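Local atomic coordinates of high affinity transport system protein p37 (Mycoplasma hyorhinis, PDB entry 3E79), a protein that is part of a high-affinity transport system and binds thiamine diphosphate, probably as its extracytoplasmic thiamine-capturing lipoprotein. Residues 169-174 with 335-340; 233-238 with 268-273; 218-223 with 330-335. All blocks are in the same frame, centred on the assembly; numbering follows the deposited sequence.

Contact 1: 169-174 with 335-340. With I3C (5-amino-2,4,6-triiodobenzene-1,3-dicarboxylic acid), chain B.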
loop_
_atom_site.group_PDB
_atom_site.type_symbol
_atom_site.label_atom_id
_atom_site.label_comp_id
_atom_site.label_asym_id
_atom_site.label_seq_id
_atom_site.Cartn_x
_atom_site.Cartn_y
_atom_site.Cartn_z
ATOM N N ASP A 169 0.581 -10.568 -22.047
ATOM C CA ASP A 169 -0.136 -9.555 -21.256
ATOM C C ASP A 169 0.883 -8.793 -20.424
ATOM O O ASP A 169 1.770 -9.377 -19.796
ATOM C CB ASP A 169 -1.214 -10.234 -20.432
ATOM C CG ASP A 169 -2.076 -9.270 -19.640
ATOM O OD1 ASP A 169 -1.472 -8.565 -18.806
ATOM O OD2 ASP A 169 -3.308 -9.209 -19.840
ATOM N N PRO A 170 0.808 -7.465 -20.414
ATOM C CA PRO A 170 1.854 -6.698 -19.732
ATOM C C PRO A 170 1.864 -7.027 -18.241
ATOM O O PRO A 170 2.942 -7.001 -17.646
ATOM C CB PRO A 170 1.463 -5.244 -19.980
ATOM C CG PRO A 170 0.020 -5.281 -20.343
ATOM C CD PRO A 170 -0.238 -6.612 -20.989
ATOM N N LEU A 171 0.734 -7.362 -17.620
ATOM C CA LEU A 171 0.767 -7.725 -16.198
ATOM C C LEU A 171 1.382 -9.107 -15.971
ATOM O O LEU A 171 1.950 -9.392 -14.908
ATOM C CB LEU A 171 -0.632 -7.700 -15.572
ATOM C CG LEU A 171 -1.400 -6.391 -15.812
ATOM C CD1 LEU A 171 -2.693 -6.347 -15.024
ATOM C CD2 LEU A 171 -0.482 -5.225 -15.477
ATOM N N VAL A 172 1.268 -9.973 -16.978
ATOM C CA VAL A 172 1.920 -11.277 -16.879
ATOM C C VAL A 172 3.424 -11.120 -17.034
ATOM O O VAL A 172 4.186 -11.794 -16.333
ATOM C CB VAL A 172 1.399 -12.263 -17.932
ATOM C CG1 VAL A 172 2.332 -13.466 -18.036
ATOM C CG2 VAL A 172 -0.012 -12.726 -17.591
ATOM N N LYS A 173 3.842 -10.240 -17.944
ATOM C CA LYS A 173 5.262 -9.930 -18.116
ATOM C C LYS A 173 5.895 -9.380 -16.851
ATOM O O LYS A 173 7.025 -9.675 -16.447
ATOM C CB LYS A 173 5.459 -8.914 -19.255
ATOM C CG LYS A 173 4.893 -9.376 -20.591
ATOM C CD LYS A 173 5.830 -9.109 -21.754
ATOM C CE LYS A 173 6.825 -10.239 -21.954
ATOM N NZ LYS A 173 6.404 -11.208 -23.005
ATOM N N ILE A 174 5.178 -8.507 -16.133
ATOM C CA ILE A 174 5.739 -8.100 -14.839
ATOM C C ILE A 174 5.856 -9.265 -13.875
ATOM O O ILE A 174 6.844 -9.418 -13.149
ATOM C CB ILE A 174 4.860 -6.997 -14.210
ATOM C CG1 ILE A 174 4.935 -5.701 -15.021
ATOM C CG2 ILE A 174 5.224 -6.837 -12.745
ATOM C CD1 ILE A 174 3.913 -4.647 -14.689
ATOM N N LEU A 335 1.835 -15.226 -10.507
ATOM C CA LEU A 335 1.061 -15.573 -11.696
ATOM C C LEU A 335 0.805 -14.337 -12.538
ATOM O O LEU A 335 1.010 -14.331 -13.751
ATOM C CB LEU A 335 -0.247 -16.243 -11.292
ATOM C CG LEU A 335 -1.235 -16.544 -12.422
ATOM C CD1 LEU A 335 -0.754 -17.746 -13.216
ATOM C CD2 LEU A 335 -2.632 -16.775 -11.855
ATOM N N ILE A 336 0.335 -13.281 -11.877
ATOM C CA ILE A 336 0.024 -12.021 -12.556
ATOM C C ILE A 336 -0.096 -10.896 -11.525
ATOM O O ILE A 336 -0.355 -11.181 -10.352
ATOM C CB ILE A 336 -1.275 -12.163 -13.357
ATOM C CG1 ILE A 336 -1.633 -10.983 -14.263
ATOM C CG2 ILE A 336 -2.436 -12.450 -12.400
ATOM C CD1 ILE A 336 -2.755 -11.292 -15.239
ATOM N N VAL A 337 0.101 -9.647 -11.911
ATOM C CA VAL A 337 -0.101 -8.540 -10.959
ATOM C C VAL A 337 -1.416 -7.871 -11.310
ATOM O O VAL A 337 -2.139 -8.348 -12.190
ATOM C CB VAL A 337 1.072 -7.561 -10.948
ATOM C CG1 VAL A 337 2.367 -8.301 -10.584
ATOM C CG2 VAL A 337 1.255 -6.858 -12.288
ATOM N N THR A 338 -1.800 -6.786 -10.647
ATOM C CA THR A 338 -3.114 -6.206 -10.968
ATOM C C THR A 338 -2.952 -4.869 -11.682
ATOM O O THR A 338 -1.822 -4.411 -11.906
ATOM C CB THR A 338 -3.931 -5.992 -9.681
ATOM O OG1 THR A 338 -3.302 -4.934 -8.927
ATOM C CG2 THR A 338 -3.910 -7.225 -8.791
ATOM N N ASN A 339 -4.068 -4.230 -12.025
ATOM C CA ASN A 339 -4.033 -2.833 -12.455
ATOM C C ASN A 339 -3.538 -1.957 -11.304
ATOM O O ASN A 339 -3.610 -2.407 -10.152
ATOM C CB ASN A 339 -5.422 -2.370 -12.918
ATOM C CG ASN A 339 -5.871 -3.168 -14.137
ATOM O OD1 ASN A 339 -5.038 -3.479 -14.997
ATOM N ND2 ASN A 339 -7.160 -3.476 -14.195
ATOM N N PRO A 340 -3.041 -0.756 -11.585
ATOM C CA PRO A 340 -2.400 0.089 -10.562
ATOM C C PRO A 340 -3.350 1.117 -9.963
ATOM O O PRO A 340 -4.232 1.612 -10.674
ATOM C CB PRO A 340 -1.327 0.784 -11.400
ATOM C CG PRO A 340 -2.003 1.008 -12.723
ATOM C CD PRO A 340 -3.031 -0.075 -12.891
HETATM I I3 I3C B . -0.172 -17.301 -18.651
HETATM I I2 I3C B . 3.927 -16.820 -14.326
HETATM I I1 I3C B . 4.889 -20.593 -18.886
HETATM O O8 I3C B . 1.904 -18.934 -20.808
HETATM O O9 I3C B . 1.281 -20.611 -19.453
HETATM C C10 I3C B . 5.490 -18.928 -16.158
HETATM N N13 I3C B . 1.268 -16.364 -16.020
HETATM C C1 I3C B . 2.445 -18.809 -18.483
HETATM C C6 I3C B . 1.679 -17.828 -17.851
HETATM C C5 I3C B . 2.078 -17.222 -16.664
HETATM C C4 I3C B . 3.345 -17.565 -16.173
HETATM C C3 I3C B . 4.125 -18.570 -16.765
HETATM C C2 I3C B . 3.684 -19.169 -17.952
HETATM C C7 I3C B . 1.825 -19.513 -19.715
HETATM O O11 I3C B . 5.583 -19.931 -15.426
HETATM O O12 I3C B . 6.433 -18.170 -16.458
#
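Ile336 turns CG1 anti to its backbone N (chi1 -172°), which carries that atom to 3.7 Å from Leu171 CB, and Leu171, with CG anti to its carbonyl carbon (chi1 -52°), sends CD1 to 3.5 Å from Val337 O. In this domain of the periplasmic-binding-protein type, the first turn of helix 170-184 packs against the edge of strand 331-337, an outermost strand of the five-stranded sheet, the two short axes 6.1 Å apart and at 111°.

Leu171 covers the most ground. Its CD1 continues from Val337 O toward Asn339, while its CB meets Val337 CG2. About one helical turn further on, the CG2 branch of Ile174 approaches Val337 CG1 at 3.9 Å, the two side chains running roughly at right angles, so that Val337 touches both Leu171 and Ile174. Val172 touches Ile336 CD1 with CG2 and points its other methyl, CG1, at the amino group of the bound triiodobenzene ligand of chain B.

The side-chain polar groups of Asp169 and Asn339 find their partners beside this apolar seam. Asp169 is the N-cap: its OD1 accepts from Leu171 N, while OD2 takes the backbone N-H groups of Val163, Asp164 and Gly165, tying the preceding loop to the helix start. Asn339 bonds through OD1 to Tyr162 N and through ND2 to Ala401 O. Val337 O, by contrast, is buried by the contact without a polar partner in the model. At the ligand end, N13 of the chain B molecule donates to Leu335 O at 3.1 Å.

Contact 2: 233-238 with 268-273; sequences KAWNDK and NHFQNK. With I3C (5-amino-2,4,6-triiodobenzene-1,3-dicarboxylic acid), chain C.
His269 is sandwiched between a tryptophan and the aliphatic part of a lysine while its NE2 donates to the main chain of that same tryptophan. Both His269 and Trp235 carry CG anti to the backbone N (chi1 -174° and 175°), which lets one imidazole face lie in an offset stack on the six-membered ring of Trp235, centroids 3.7 Å apart and planes nearly parallel. Over the opposite face stands Lys238 CE, a CH-pi contact 4.1 Å from the ring centroid. The bond from NE2 to Trp235 O is short, 2.6 Å, and nearly straight at 166°; the acceptor lies in the imidazole plane, although the donor sits above the carbonyl plane. Lys238 N reaches the same oxygen from the other face of that plane. ND1 bonds to Tyr162 OH, which helps to fix the ring's rotation.

Here the C-terminal ends of helices 225-236 and 256-269 meet. The first closes in a Schellman motif, Lys238 taking positive phi; the second gives way to a type II turn from Phe270 to Lys273. Phe270, the first residue past helix 256-269, packs its CE2 3.6 Å from Trp235 CE3 and sets its ring edge against the backbone of Lys238.

Two lysines tie the two helix ends reciprocally. Lys238 NZ donates to His269 O at 2.7 Å, on a lone pair in the carbonyl plane, and a water links it to Asn268 O. Lys273 NZ binds Lys238 O at 2.9 Å and also O12 of the triiodobenzene ligand of chain C.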
loop_
_atom_site.group_PDB
_atom_site.type_symbol
_atom_site.label_atom_id
_atom_site.label_comp_id
_atom_site.label_asym_id
_atom_site.label_seq_id
_atom_site.Cartn_x
_atom_site.Cartn_y
_atom_site.Cartn_z
ATOM N N LYS A 233 -2.883 -24.275 -16.367
ATOM C CA LYS A 233 -3.872 -24.780 -17.307
ATOM C C LYS A 233 -5.282 -24.283 -16.998
ATOM O O LYS A 233 -6.016 -23.869 -17.893
ATOM C CB LYS A 233 -3.955 -26.315 -17.314
ATOM C CG LYS A 233 -5.308 -26.745 -17.881
ATOM C CD LYS A 233 -6.034 -27.752 -17.022
ATOM C CE LYS A 233 -6.681 -27.179 -15.774
ATOM N NZ LYS A 233 -6.300 -27.970 -14.562
ATOM N N ALA A 234 -5.690 -24.351 -15.730
ATOM C CA ALA A 234 -7.052 -23.875 -15.428
ATOM C C ALA A 234 -7.220 -22.389 -15.724
ATOM O O ALA A 234 -8.287 -21.914 -16.146
ATOM C CB ALA A 234 -7.343 -24.206 -13.976
ATOM N N TRP A 235 -6.154 -21.622 -15.513
ATOM C CA TRP A 235 -6.085 -20.207 -15.838
ATOM C C TRP A 235 -6.174 -20.013 -17.345
ATOM O O TRP A 235 -6.954 -19.203 -17.865
ATOM C CB TRP A 235 -4.773 -19.596 -15.327
ATOM C CG TRP A 235 -4.571 -18.163 -15.737
ATOM C CD1 TRP A 235 -3.875 -17.714 -16.819
ATOM C CD2 TRP A 235 -5.067 -16.983 -15.066
ATOM N NE1 TRP A 235 -3.909 -16.336 -16.867
ATOM C CE2 TRP A 235 -4.635 -15.867 -15.798
ATOM C CE3 TRP A 235 -5.833 -16.783 -13.914
ATOM C CZ2 TRP A 235 -4.935 -14.541 -15.440
ATOM C CZ3 TRP A 235 -6.128 -15.477 -13.556
ATOM C CH2 TRP A 235 -5.681 -14.384 -14.309
ATOM N N ASN A 236 -5.349 -20.768 -18.078
ATOM C CA ASN A 236 -5.447 -20.587 -19.539
ATOM C C ASN A 236 -6.758 -21.096 -20.122
ATOM O O ASN A 236 -7.250 -20.515 -21.095
ATOM C CB ASN A 236 -4.253 -21.276 -20.209
ATOM C CG ASN A 236 -2.965 -20.525 -19.903
ATOM O OD1 ASN A 236 -2.908 -19.298 -19.965
ATOM N ND2 ASN A 236 -1.935 -21.284 -19.562
ATOM N N ASP A 237 -7.353 -22.155 -19.581
ATOM C CA ASP A 237 -8.620 -22.685 -20.042
ATOM C C ASP A 237 -9.827 -21.876 -19.536
ATOM O O ASP A 237 -10.937 -22.215 -19.968
ATOM C CB ASP A 237 -8.864 -24.119 -19.576
ATOM C CG ASP A 237 -8.077 -25.206 -20.254
ATOM O OD1 ASP A 237 -7.338 -24.927 -21.216
ATOM O OD2 ASP A 237 -8.193 -26.372 -19.801
ATOM N N LYS A 238 -9.637 -20.898 -18.671
ATOM C CA LYS A 238 -10.662 -20.099 -18.009
ATOM C C LYS A 238 -11.680 -21.002 -17.317
ATOM O O LYS A 238 -12.890 -20.806 -17.279
ATOM C CB LYS A 238 -11.358 -19.132 -18.963
ATOM C CG LYS A 238 -10.400 -18.186 -19.685
ATOM C CD LYS A 238 -11.127 -17.070 -20.402
ATOM C CE LYS A 238 -10.203 -15.928 -20.804
ATOM N NZ LYS A 238 -10.898 -14.604 -20.788
ATOM N N ASN A 268 -12.366 -10.264 -14.875
ATOM C CA ASN A 268 -12.044 -9.954 -16.258
ATOM C C ASN A 268 -11.443 -11.155 -16.981
ATOM O O ASN A 268 -11.580 -11.304 -18.190
ATOM C CB ASN A 268 -11.044 -8.803 -16.336
ATOM C CG ASN A 268 -11.737 -7.477 -16.066
ATOM O OD1 ASN A 268 -12.945 -7.469 -15.859
ATOM N ND2 ASN A 268 -10.968 -6.403 -16.073
ATOM N N HIS A 269 -10.742 -12.015 -16.255
ATOM C CA HIS A 269 -10.119 -13.152 -16.929
ATOM C C HIS A 269 -11.132 -14.284 -17.083
ATOM O O HIS A 269 -11.255 -14.860 -18.161
ATOM C CB HIS A 269 -8.888 -13.654 -16.188
ATOM C CG HIS A 269 -8.174 -14.737 -16.954
ATOM N ND1 HIS A 269 -7.440 -14.457 -18.084
ATOM C CD2 HIS A 269 -8.086 -16.070 -16.776
ATOM C CE1 HIS A 269 -6.916 -15.584 -18.562
ATOM N NE2 HIS A 269 -7.295 -16.581 -17.782
ATOM N N PHE A 270 -11.843 -14.584 -16.001
ATOM C CA PHE A 270 -12.859 -15.623 -16.034
ATOM C C PHE A 270 -14.225 -14.986 -16.309
ATOM O O PHE A 270 -15.130 -15.062 -15.484
ATOM C CB PHE A 270 -12.857 -16.417 -14.730
ATOM C CG PHE A 270 -11.564 -17.155 -14.413
ATOM C CD1 PHE A 270 -11.325 -18.435 -14.878
ATOM C CD2 PHE A 270 -10.575 -16.565 -13.635
ATOM C CE1 PHE A 270 -10.149 -19.097 -14.580
ATOM C CE2 PHE A 270 -9.393 -17.208 -13.339
ATOM C CZ PHE A 270 -9.169 -18.494 -13.809
ATOM N N GLN A 271 -14.346 -14.343 -17.460
ATOM C CA GLN A 271 -15.521 -13.619 -17.905
ATOM C C GLN A 271 -16.812 -14.374 -17.608
ATOM O O GLN A 271 -16.975 -15.532 -18.006
ATOM C CB GLN A 271 -15.464 -13.371 -19.416
ATOM C CG GLN A 271 -14.156 -12.832 -19.959
ATOM C CD GLN A 271 -14.205 -11.340 -20.250
ATOM O OE1 GLN A 271 -14.894 -10.587 -19.562
ATOM N NE2 GLN A 271 -13.471 -10.910 -21.269
ATOM N N ASN A 272 -17.732 -13.732 -16.911
ATOM C CA ASN A 272 -19.054 -14.291 -16.685
ATOM C C ASN A 272 -19.085 -15.631 -15.968
ATOM O O ASN A 272 -20.067 -16.355 -16.190
ATOM C CB ASN A 272 -19.768 -14.445 -18.039
ATOM C CG ASN A 272 -19.620 -13.237 -18.941
ATOM O OD1 ASN A 272 -19.824 -12.088 -18.538
ATOM N ND2 ASN A 272 -19.265 -13.491 -20.201
ATOM N N LYS A 273 -18.119 -16.009 -15.131
ATOM C CA LYS A 273 -18.191 -17.308 -14.458
ATOM C C LYS A 273 -18.619 -17.192 -12.994
ATOM O O LYS A 273 -19.067 -18.190 -12.427
ATOM C CB LYS A 273 -16.863 -18.066 -14.500
ATOM C CG LYS A 273 -16.381 -18.494 -15.875
ATOM C CD LYS A 273 -17.103 -19.749 -16.341
ATOM C CE LYS A 273 -16.923 -19.970 -17.831
ATOM N NZ LYS A 273 -15.696 -20.753 -18.142
HETATM I I3 I3C C . -22.052 -24.163 -17.735
HETATM I I2 I3C C . -18.772 -21.180 -13.530
HETATM I I1 I3C C . -16.082 -25.147 -17.230
HETATM O O8 I3C C . -19.541 -25.040 -19.453
HETATM O O9 I3C C . -18.954 -26.649 -18.057
HETATM C C10 I3C C . -16.409 -22.944 -14.809
HETATM N N13 I3C C . -21.252 -22.169 -15.308
HETATM C C1 I3C C . -19.064 -24.424 -17.180
HETATM C C6 I3C C . -20.225 -23.766 -16.749
HETATM C C5 I3C C . -20.156 -22.828 -15.711
HETATM C C4 I3C C . -18.917 -22.571 -15.097
HETATM C C3 I3C C . -17.746 -23.238 -15.517
HETATM C C2 I3C C . -17.822 -24.173 -16.567
HETATM C C7 I3C C . -19.193 -25.456 -18.326
HETATM O O11 I3C C . -16.201 -23.463 -13.698
HETATM O O12 I3C C . -15.578 -22.194 -15.366
HETATM O O HOH W 1 -9.874 -11.724 -20.477
#

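Contact 3: 218-223 with 330-335. With I3C (5-amino-2,4,6-triiodobenzene-1,3-dicarboxylic acid), chain B.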
loop_
_atom_site.group_PDB
_atom_site.type_symbol
_atom_site.label_atom_id
_atom_site.label_comp_id
_atom_site.label_asym_id
_atom_site.label_seq_id
_atom_site.Cartn_x
_atom_site.Cartn_y
_atom_site.Cartn_z
ATOM N N MET A 218 -1.002 -8.522 -6.290
ATOM C CA MET A 218 -0.475 -9.593 -7.145
ATOM C C MET A 218 -1.093 -10.921 -6.752
ATOM O O MET A 218 -1.569 -11.072 -5.621
ATOM C CB MET A 218 1.048 -9.698 -7.061
ATOM C CG MET A 218 1.580 -10.221 -5.753
ATOM S SD MET A 218 3.379 -10.225 -5.657
ATOM C CE MET A 218 3.782 -11.560 -6.776
ATOM N N ILE A 219 -1.089 -11.874 -7.687
ATOM C CA ILE A 219 -1.584 -13.213 -7.327
ATOM C C ILE A 219 -0.411 -14.191 -7.335
ATOM O O ILE A 219 0.328 -14.241 -8.329
ATOM C CB ILE A 219 -2.703 -13.664 -8.274
ATOM C CG1 ILE A 219 -3.966 -12.788 -8.234
ATOM C CG2 ILE A 219 -3.112 -15.111 -8.028
ATOM C CD1 ILE A 219 -4.937 -13.145 -9.347
ATOM N N TRP A 220 -0.269 -14.916 -6.236
ATOM C CA TRP A 220 0.778 -15.910 -6.065
ATOM C C TRP A 220 0.199 -17.307 -6.311
ATOM O O TRP A 220 -0.993 -17.489 -6.081
ATOM C CB TRP A 220 1.362 -15.952 -4.666
ATOM C CG TRP A 220 2.148 -14.787 -4.180
ATOM C CD1 TRP A 220 1.655 -13.699 -3.500
ATOM C CD2 TRP A 220 3.554 -14.587 -4.323
ATOM N NE1 TRP A 220 2.682 -12.836 -3.217
ATOM C CE2 TRP A 220 3.856 -13.352 -3.710
ATOM C CE3 TRP A 220 4.587 -15.334 -4.915
ATOM C CZ2 TRP A 220 5.157 -12.861 -3.678
ATOM C CZ3 TRP A 220 5.879 -14.837 -4.880
ATOM C CH2 TRP A 220 6.151 -13.603 -4.262
ATOM N N ILE A 221 1.026 -18.255 -6.742
ATOM C CA ILE A 221 0.536 -19.628 -6.864
ATOM C C ILE A 221 1.618 -20.550 -6.295
ATOM O O ILE A 221 2.790 -20.182 -6.325
ATOM C CB ILE A 221 0.190 -20.108 -8.285
ATOM C CG1 ILE A 221 1.378 -20.051 -9.249
ATOM C CG2 ILE A 221 -1.023 -19.373 -8.834
ATOM C CD1 ILE A 221 1.010 -20.337 -10.687
ATOM N N LYS A 222 1.195 -21.694 -5.780
ATOM C CA LYS A 222 2.135 -22.553 -5.075
ATOM C C LYS A 222 1.820 -24.018 -5.332
ATOM O O LYS A 222 0.657 -24.386 -5.365
ATOM C CB LYS A 222 2.066 -22.282 -3.564
ATOM C CG LYS A 222 2.968 -23.190 -2.759
ATOM C CD LYS A 222 2.391 -23.712 -1.467
ATOM C CE LYS A 222 1.081 -24.456 -1.616
ATOM N NZ LYS A 222 0.441 -24.725 -0.297
ATOM N N GLY A 223 2.862 -24.836 -5.510
ATOM C CA GLY A 223 2.639 -26.287 -5.541
ATOM C C GLY A 223 3.900 -26.989 -6.030
ATOM O O GLY A 223 4.891 -26.302 -6.305
ATOM N N GLU A 330 8.268 -27.961 -3.414
ATOM C CA GLU A 330 7.260 -27.014 -3.911
ATOM C C GLU A 330 7.869 -25.639 -4.110
ATOM O O GLU A 330 8.857 -25.269 -3.474
ATOM C CB GLU A 330 6.068 -26.953 -2.955
ATOM C CG GLU A 330 5.313 -28.279 -2.890
ATOM C CD GLU A 330 3.947 -28.067 -2.251
ATOM O OE1 GLU A 330 3.891 -27.309 -1.262
ATOM O OE2 GLU A 330 2.953 -28.641 -2.729
ATOM N N LYS A 331 7.282 -24.866 -5.028
ATOM C CA LYS A 331 7.768 -23.511 -5.237
ATOM C C LYS A 331 6.575 -22.546 -5.150
ATOM O O LYS A 331 5.433 -22.917 -5.375
ATOM C CB LYS A 331 8.461 -23.300 -6.575
ATOM C CG LYS A 331 9.501 -24.334 -6.976
ATOM C CD LYS A 331 9.953 -24.094 -8.414
ATOM C CE LYS A 331 9.435 -25.168 -9.358
ATOM N NZ LYS A 331 8.478 -26.083 -8.666
ATOM N N MET A 332 6.883 -21.298 -4.846
ATOM C CA MET A 332 5.832 -20.263 -4.859
ATOM C C MET A 332 6.223 -19.253 -5.909
ATOM O O MET A 332 7.399 -18.859 -6.001
ATOM C CB MET A 332 5.781 -19.769 -3.429
ATOM C CG MET A 332 5.152 -18.441 -3.121
ATOM S SD MET A 332 4.607 -18.382 -1.389
ATOM C CE MET A 332 3.450 -17.000 -1.579
ATOM N N GLU A 333 5.289 -18.819 -6.760
ATOM C CA GLU A 333 5.708 -17.879 -7.792
ATOM C C GLU A 333 4.538 -16.966 -8.159
ATOM O O GLU A 333 3.411 -17.322 -7.804
ATOM C CB GLU A 333 6.238 -18.607 -9.020
ATOM C CG GLU A 333 5.208 -19.325 -9.859
ATOM C CD GLU A 333 5.796 -20.423 -10.731
ATOM O OE1 GLU A 333 5.059 -20.887 -11.624
ATOM O OE2 GLU A 333 6.949 -20.871 -10.573
ATOM N N ALA A 334 4.879 -15.869 -8.833
ATOM C CA ALA A 334 3.868 -14.905 -9.244
ATOM C C ALA A 334 3.159 -15.374 -10.505
ATOM O O ALA A 334 3.803 -15.854 -11.446
ATOM C CB ALA A 334 4.480 -13.520 -9.455
ATOM N N LEU A 335 1.835 -15.226 -10.507
ATOM C CA LEU A 335 1.061 -15.573 -11.696
ATOM C C LEU A 335 0.805 -14.337 -12.538
ATOM O O LEU A 335 1.010 -14.331 -13.751
ATOM C CB LEU A 335 -0.247 -16.243 -11.292
ATOM C CG LEU A 335 -1.235 -16.544 -12.422
ATOM C CD1 LEU A 335 -0.754 -17.746 -13.216
ATOM C CD2 LEU A 335 -2.632 -16.775 -11.855
HETATM I I3 I3C B . -0.172 -17.301 -18.651
HETATM I I2 I3C B . 3.927 -16.820 -14.326
HETATM I I1 I3C B . 4.889 -20.593 -18.886
HETATM O O8 I3C B . 1.904 -18.934 -20.808
HETATM O O9 I3C B . 1.281 -20.611 -19.453
HETATM C C10 I3C B . 5.490 -18.928 -16.158
HETATM N N13 I3C B . 1.268 -16.364 -16.020
HETATM C C1 I3C B . 2.445 -18.809 -18.483
HETATM C C6 I3C B . 1.679 -17.828 -17.851
HETATM C C5 I3C B . 2.078 -17.222 -16.664
HETATM C C4 I3C B . 3.345 -17.565 -16.173
HETATM C C3 I3C B . 4.125 -18.570 -16.765
HETATM C C2 I3C B . 3.684 -19.169 -17.952
HETATM C C7 I3C B . 1.825 -19.513 -19.715
HETATM O O11 I3C B . 5.583 -19.931 -15.426
HETATM O O12 I3C B . 6.433 -18.170 -16.458
#
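Trp220 and Met332, diagonal to each other on the same face of two antiparallel strands, form the dense part of this sheet contact. Met332, its CG anti to the backbone N (chi1 161°) and its chain extended beyond, lays CE over one face of the indole in a CH-pi contact, 3.9 Å from the centroid of the five-membered ring; its SD makes an oblique Met-aromatic contact with the six-membered ring. The opposite face receives Met218 CE, which is also pressed unusually close to Ala334 CB, at 3.4 Å. Trp220 NE1 is held by Ser307 OG. On the face carrying Ile221 and Glu333, Ile221 CD1 packs on Leu335 CD1 at 4.0 Å beneath helix 225-236.

Five backbone hydrogen bonds join the strands. Those of Ile219 and Ile221 are short, such as Ile221 N to Glu333 O at 2.8 Å. Toward the partly exposed Glu330 and Lys331 they lengthen: Gly223 N to Lys331 O is 3.2 Å.

Charges gather at this looser end. Lys222 NZ stays 4.4 Å from Glu330 OE1, beyond a salt bridge, and bonds instead to Phe302 O and Leu296 O, while Lys331 pairs with Asp225. Farther in, buried Glu333 forms a salt bridge with Lys232, which would probably help to keep its carboxylate ionised.

In the fold
Contacts 1 and 3 are buried and share strand 331-337: contact 3 pairs it with strand 217-223, and contact 1 sets helix 170-184 against its far end. Leu335 belongs to both, and the chain B ligand touches both. Contact 2 lies farther out, about 27 Å from the chain centre, and is only partly buried. Its Trp235 nevertheless packs on Leu335 and Ile336, joining helix 225-236, which follows strand 217-223, to the sheet. Chemistry follows place: aliphatic packing in contact 1, backbone pairing with sulfur and indole in contact 3, and aromatic stacking with lysine-to-carbonyl bonds at the helix ends of contact 2.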